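Local structure of THUMP domain-containing protein (Pyrococcus horikoshii, 1VBK) at residues A[84-96]-A[130-142]. The protein probably binds RNA through its THUMP domain and ATP through its ThiI-like domain, and is a putative thiamine-biosynthesis protein whose exact function is not established. Numbering follows the deposited sequence.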
loop_
_atom_site.group_PDB
_atom_site.type_symbol
_atom_site.label_atom_id
_atom_site.label_comp_id
_atom_site.label_asym_id
_atom_site.label_seq_id
_atom_site.Cartn_x
_atom_site.Cartn_y
_atom_site.Cartn_z
ATOM N N LEU A 84 -34.709 31.704 -18.892
ATOM C CA LEU A 84 -34.764 32.845 -17.986
ATOM C C LEU A 84 -36.064 32.845 -17.188
ATOM O O LEU A 84 -36.057 33.089 -15.986
ATOM C CB LEU A 84 -34.609 34.159 -18.759
ATOM C CG LEU A 84 -34.441 35.417 -17.896
ATOM C CD1 LEU A 84 -33.329 35.210 -16.871
ATOM C CD2 LEU A 84 -34.131 36.611 -18.788
ATOM N N GLU A 85 -37.175 32.558 -17.861
ATOM C CA GLU A 85 -38.481 32.518 -17.210
ATOM C C GLU A 85 -38.503 31.558 -16.017
ATOM O O GLU A 85 -38.936 31.922 -14.924
ATOM C CB GLU A 85 -39.556 32.097 -18.216
ATOM C CG GLU A 85 -40.924 31.848 -17.592
ATOM C CD GLU A 85 -41.918 31.252 -18.574
ATOM O OE1 GLU A 85 -41.614 30.193 -19.167
ATOM O OE2 GLU A 85 -43.006 31.840 -18.749
ATOM N N LYS A 86 -38.036 30.331 -16.234
ATOM C CA LYS A 86 -38.021 29.330 -15.175
ATOM C C LYS A 86 -37.018 29.666 -14.075
ATOM O O LYS A 86 -37.291 29.445 -12.893
ATOM C CB LYS A 86 -37.725 27.950 -15.765
ATOM C CG LYS A 86 -38.808 27.470 -16.728
ATOM C CD LYS A 86 -38.618 26.010 -17.102
ATOM C CE LYS A 86 -39.813 25.482 -17.876
ATOM N NZ LYS A 86 -39.750 23.998 -17.989
ATOM N N ILE A 87 -35.863 30.196 -14.461
ATOM C CA ILE A 87 -34.847 30.579 -13.483
ATOM C C ILE A 87 -35.401 31.704 -12.592
ATOM O O ILE A 87 -35.239 31.673 -11.373
ATOM C CB ILE A 87 -33.547 31.052 -14.182
ATOM C CG1 ILE A 87 -32.836 29.853 -14.827
ATOM C CG2 ILE A 87 -32.624 31.737 -13.183
ATOM C CD1 ILE A 87 -31.630 30.237 -15.679
ATOM N N ASN A 88 -36.063 32.688 -13.198
ATOM C CA ASN A 88 -36.633 33.790 -12.418
ATOM C C ASN A 88 -37.709 33.336 -11.439
ATOM O O ASN A 88 -37.681 33.704 -10.263
ATOM C CB ASN A 88 -37.238 34.868 -13.327
ATOM C CG ASN A 88 -36.211 35.877 -13.800
ATOM O OD1 ASN A 88 -35.183 36.078 -13.153
ATOM N ND2 ASN A 88 -36.491 36.530 -14.924
ATOM N N ARG A 89 -38.664 32.540 -11.908
ATOM C CA ARG A 89 -39.721 32.123 -11.004
ATOM C C ARG A 89 -39.232 31.185 -9.903
ATOM O O ARG A 89 -39.701 31.277 -8.771
ATOM C CB ARG A 89 -40.907 31.511 -11.765
ATOM C CG ARG A 89 -40.765 30.080 -12.230
ATOM C CD ARG A 89 -42.163 29.457 -12.366
ATOM N NE ARG A 89 -42.148 28.121 -12.960
ATOM C CZ ARG A 89 -42.250 27.875 -14.264
ATOM N NH1 ARG A 89 -42.378 28.879 -15.127
ATOM N NH2 ARG A 89 -42.228 26.623 -14.706
ATOM N N THR A 90 -38.286 30.301 -10.210
ATOM C CA THR A 90 -37.777 29.403 -9.176
ATOM C C THR A 90 -36.945 30.198 -8.175
ATOM O O THR A 90 -36.998 29.949 -6.975
ATOM C CB THR A 90 -36.907 28.277 -9.763
ATOM O OG1 THR A 90 -37.650 27.569 -10.761
ATOM C CG2 THR A 90 -36.507 27.290 -8.659
ATOM N N ALA A 91 -36.171 31.157 -8.675
ATOM C CA ALA A 91 -35.349 31.988 -7.803
ATOM C C ALA A 91 -36.238 32.762 -6.819
ATOM O O ALA A 91 -35.925 32.841 -5.631
ATOM C CB ALA A 91 -34.517 32.951 -8.632
ATOM N N LEU A 92 -37.341 33.321 -7.312
ATOM C CA LEU A 92 -38.259 34.076 -6.455
ATOM C C LEU A 92 -38.939 33.152 -5.443
ATOM O O LEU A 92 -39.105 33.506 -4.274
ATOM C CB LEU A 92 -39.314 34.800 -7.304
ATOM C CG LEU A 92 -40.354 35.664 -6.580
ATOM C CD1 LEU A 92 -39.661 36.706 -5.710
ATOM C CD2 LEU A 92 -41.247 36.347 -7.612
ATOM N N LEU A 93 -39.315 31.962 -5.892
ATOM C CA LEU A 93 -39.959 30.986 -5.018
ATOM C C LEU A 93 -39.047 30.623 -3.847
ATOM O O LEU A 93 -39.470 30.592 -2.683
ATOM C CB LEU A 93 -40.294 29.722 -5.813
ATOM C CG LEU A 93 -40.982 28.590 -5.049
ATOM C CD1 LEU A 93 -42.412 28.998 -4.716
ATOM C CD2 LEU A 93 -40.984 27.321 -5.900
ATOM N N MET A 94 -37.787 30.347 -4.153
ATOM C CA MET A 94 -36.834 29.990 -3.117
ATOM C C MET A 94 -36.457 31.180 -2.245
ATOM O O MET A 94 -36.186 31.026 -1.058
ATOM C CB MET A 94 -35.597 29.365 -3.751
ATOM C CG MET A 94 -35.950 28.076 -4.471
ATOM S SD MET A 94 -34.548 27.075 -4.863
ATOM C CE MET A 94 -34.131 26.458 -3.186
ATOM N N PHE A 95 -36.445 32.367 -2.838
ATOM C CA PHE A 95 -36.121 33.574 -2.092
ATOM C C PHE A 95 -37.195 33.796 -1.039
ATOM O O PHE A 95 -36.894 34.096 0.117
ATOM C CB PHE A 95 -36.058 34.782 -3.034
ATOM C CG PHE A 95 -35.850 36.098 -2.326
ATOM C CD1 PHE A 95 -36.924 36.773 -1.746
ATOM C CD2 PHE A 95 -34.581 36.654 -2.229
ATOM C CE1 PHE A 95 -36.734 37.988 -1.076
ATOM C CE2 PHE A 95 -34.377 37.864 -1.566
ATOM C CZ PHE A 95 -35.458 38.533 -0.987
ATOM N N ARG A 96 -38.452 33.641 -1.445
ATOM C CA ARG A 96 -39.566 33.837 -0.527
ATOM C C ARG A 96 -39.548 32.830 0.611
ATOM O O ARG A 96 -39.812 33.182 1.762
ATOM C CB ARG A 96 -40.889 33.795 -1.299
ATOM C CG ARG A 96 -41.120 35.088 -2.068
ATOM C CD ARG A 96 -42.246 35.020 -3.079
ATOM N NE ARG A 96 -42.586 36.363 -3.549
ATOM C CZ ARG A 96 -43.421 36.628 -4.548
ATOM N NH1 ARG A 96 -44.011 35.641 -5.205
ATOM N NH2 ARG A 96 -43.676 37.889 -4.879
ATOM N N LYS A 130 -30.355 40.355 -13.936
ATOM C CA LYS A 130 -31.737 40.099 -14.329
ATOM C C LYS A 130 -32.559 39.437 -13.225
ATOM O O LYS A 130 -33.711 39.805 -12.989
ATOM C CB LYS A 130 -31.774 39.216 -15.579
ATOM C CG LYS A 130 -31.228 39.868 -16.841
ATOM C CD LYS A 130 -32.146 40.961 -17.342
ATOM C CE LYS A 130 -31.814 41.347 -18.777
ATOM N NZ LYS A 130 -32.852 42.254 -19.348
ATOM N N VAL A 131 -31.973 38.443 -12.566
ATOM C CA VAL A 131 -32.668 37.746 -11.487
ATOM C C VAL A 131 -32.856 38.687 -10.302
ATOM O O VAL A 131 -33.901 38.681 -9.654
ATOM C CB VAL A 131 -31.879 36.494 -11.026
ATOM C CG1 VAL A 131 -32.513 35.901 -9.767
ATOM C CG2 VAL A 131 -31.877 35.454 -12.137
ATOM N N GLY A 132 -31.838 39.496 -10.021
ATOM C CA GLY A 132 -31.933 40.435 -8.920
ATOM C C GLY A 132 -33.021 41.463 -9.177
ATOM O O GLY A 132 -33.721 41.870 -8.256
ATOM N N GLU A 133 -33.156 41.887 -10.432
ATOM C CA GLU A 133 -34.175 42.865 -10.810
ATOM C C GLU A 133 -35.566 42.260 -10.651
ATOM O O GLU A 133 -36.514 42.946 -10.269
ATOM C CB GLU A 133 -33.977 43.312 -12.263
ATOM C CG GLU A 133 -35.163 44.094 -12.820
ATOM C CD GLU A 133 -34.984 44.490 -14.272
ATOM O OE1 GLU A 133 -34.707 43.600 -15.107
ATOM O OE2 GLU A 133 -35.131 45.692 -14.577
ATOM N N TYR A 134 -35.680 40.971 -10.953
ATOM C CA TYR A 134 -36.950 40.264 -10.842
ATOM C C TYR A 134 -37.374 40.204 -9.375
ATOM O O TYR A 134 -38.527 40.477 -9.041
ATOM C CB TYR A 134 -36.811 38.843 -11.398
ATOM C CG TYR A 134 -38.118 38.100 -11.518
ATOM C CD1 TYR A 134 -39.085 38.495 -12.447
ATOM C CD2 TYR A 134 -38.391 36.994 -10.712
ATOM C CE1 TYR A 134 -40.296 37.802 -12.570
ATOM C CE2 TYR A 134 -39.596 36.299 -10.827
ATOM C CZ TYR A 134 -40.541 36.705 -11.757
ATOM O OH TYR A 134 -41.722 36.003 -11.886
ATOM N N ILE A 135 -36.437 39.846 -8.502
ATOM C CA ILE A 135 -36.730 39.763 -7.077
ATOM C C ILE A 135 -37.057 41.156 -6.506
ATOM O O ILE A 135 -38.014 41.316 -5.743
ATOM C CB ILE A 135 -35.539 39.106 -6.318
ATOM C CG1 ILE A 135 -35.375 37.660 -6.801
ATOM C CG2 ILE A 135 -35.785 39.123 -4.804
ATOM C CD1 ILE A 135 -34.244 36.905 -6.147
ATOM N N LEU A 136 -36.281 42.164 -6.893
ATOM C CA LEU A 136 -36.513 43.529 -6.419
ATOM C C LEU A 136 -37.881 44.087 -6.818
ATOM O O LEU A 136 -38.435 44.939 -6.121
ATOM C CB LEU A 136 -35.421 44.470 -6.944
ATOM C CG LEU A 136 -34.079 44.454 -6.212
ATOM C CD1 LEU A 136 -33.065 45.278 -6.994
ATOM C CD2 LEU A 136 -34.257 45.017 -4.808
ATOM N N ASN A 137 -38.413 43.609 -7.940
ATOM C CA ASN A 137 -39.712 44.052 -8.442
ATOM C C ASN A 137 -40.879 43.314 -7.789
ATOM O O ASN A 137 -42.031 43.707 -7.953
ATOM C CB ASN A 137 -39.797 43.836 -9.959
ATOM C CG ASN A 137 -39.052 44.904 -10.757
ATOM O OD1 ASN A 137 -38.835 44.750 -11.960
ATOM N ND2 ASN A 137 -38.675 45.990 -10.096
ATOM N N ASN A 138 -40.587 42.249 -7.052
ATOM C CA ASN A 138 -41.644 41.460 -6.428
ATOM C C ASN A 138 -41.557 41.312 -4.912
ATOM O O ASN A 138 -42.443 40.720 -4.293
ATOM C CB ASN A 138 -41.680 40.072 -7.077
ATOM C CG ASN A 138 -42.176 40.115 -8.515
ATOM O OD1 ASN A 138 -43.366 40.287 -8.762
ATOM N ND2 ASN A 138 -41.261 39.973 -9.468
ATOM N N GLU A 139 -40.510 41.862 -4.308
ATOM C CA GLU A 139 -40.332 41.747 -2.866
ATOM C C GLU A 139 -39.669 42.980 -2.289
ATOM O O GLU A 139 -38.891 43.649 -2.970
ATOM C CB GLU A 139 -39.443 40.538 -2.531
ATOM C CG GLU A 139 -40.121 39.178 -2.599
ATOM C CD GLU A 139 -41.142 38.977 -1.491
ATOM O OE1 GLU A 139 -40.858 39.376 -0.339
ATOM O OE2 GLU A 139 -42.221 38.412 -1.764
ATOM N N ASN A 140 -39.976 43.279 -1.031
ATOM C CA ASN A 140 -39.340 44.405 -0.368
ATOM C C ASN A 140 -38.005 43.836 0.080
ATOM O O ASN A 140 -37.946 42.957 0.943
ATOM C CB ASN A 140 -40.143 44.867 0.849
ATOM C CG ASN A 140 -39.502 46.053 1.550
ATOM O OD1 ASN A 140 -38.597 46.693 1.011
ATOM N ND2 ASN A 140 -39.974 46.355 2.750
ATOM N N CYS A 141 -36.933 44.311 -0.534
ATOM C CA CYS A 141 -35.609 43.822 -0.198
ATOM C C CYS A 141 -34.570 44.800 -0.711
ATOM O O CYS A 141 -34.908 45.834 -1.286
ATOM C CB CYS A 141 -35.383 42.435 -0.808
ATOM S SG CYS A 141 -35.650 42.358 -2.598
ATOM N N GLU A 142 -33.305 44.456 -0.526
ATOM C CA GLU A 142 -32.226 45.345 -0.921
ATOM C C GLU A 142 -30.970 44.564 -1.258
ATOM O O GLU A 142 -30.603 43.635 -0.551
ATOM C CB GLU A 142 -31.970 46.298 0.244
ATOM C CG GLU A 142 -30.742 47.148 0.181
ATOM C CD GLU A 142 -30.558 47.902 1.481
ATOM O OE1 GLU A 142 -31.490 48.640 1.867
ATOM O OE2 GLU A 142 -29.499 47.750 2.124
#
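Tyr134 has its ring sandwiched between two asparagines, one from each segment. Asn88, on helix 84-102, lays its amide almost flat on one face, the two planes 12° apart, with CB 3.7 Å from the ring centroid in a CH-pi contact. Asn138, a turn on from Tyr134, brings ND2 over the centre of the opposite face and donates to the backbone O of Tyr134 at 2.8 Å, which fixes the turn of its amide. Leu92 CD2 closes on Tyr134 CE2 at 3.6 Å.

Deeper in, the packing is apolar. Ala91 CB meets Val131 CG1, and Ile135 sets CG2 squarely over the Phe95 ring, 3.6 Å from its centroid. With chi1 of Ile135 at -64°, CG1 lies beside the backbone N and CG2 anti to it, which directs the CG2 methyl at the ring. Cys141 reaches the same ring obliquely through CB and its sulfur, while Phe109 on strand 108-115 adds an edge-to-face contact.

The extended side chain of Arg96 bridges two successive residues. NE donates to Glu139 OE2 at 2.7 Å on the anti side, well out of the carboxylate plane, a salt bridge; NH2 gives a longer bond, 3.1 Å, to Asn138 O from above the carbonyl plane. Glu139 bends at chi2 to present that oxygen.

The axes of segments 84-96 and 130-138 cross at -51°. Both pack against strands 108-115 and 150-157 of the THUMP-domain sheet, and Thr90 and Met94 also rest on strand 71-81. Asn88 OD1 is buried against Val131 with no polar partner in the model. Both hydrogen bonds across the two segments come from Arg96, so their directional polar hold rests on one guanidinium.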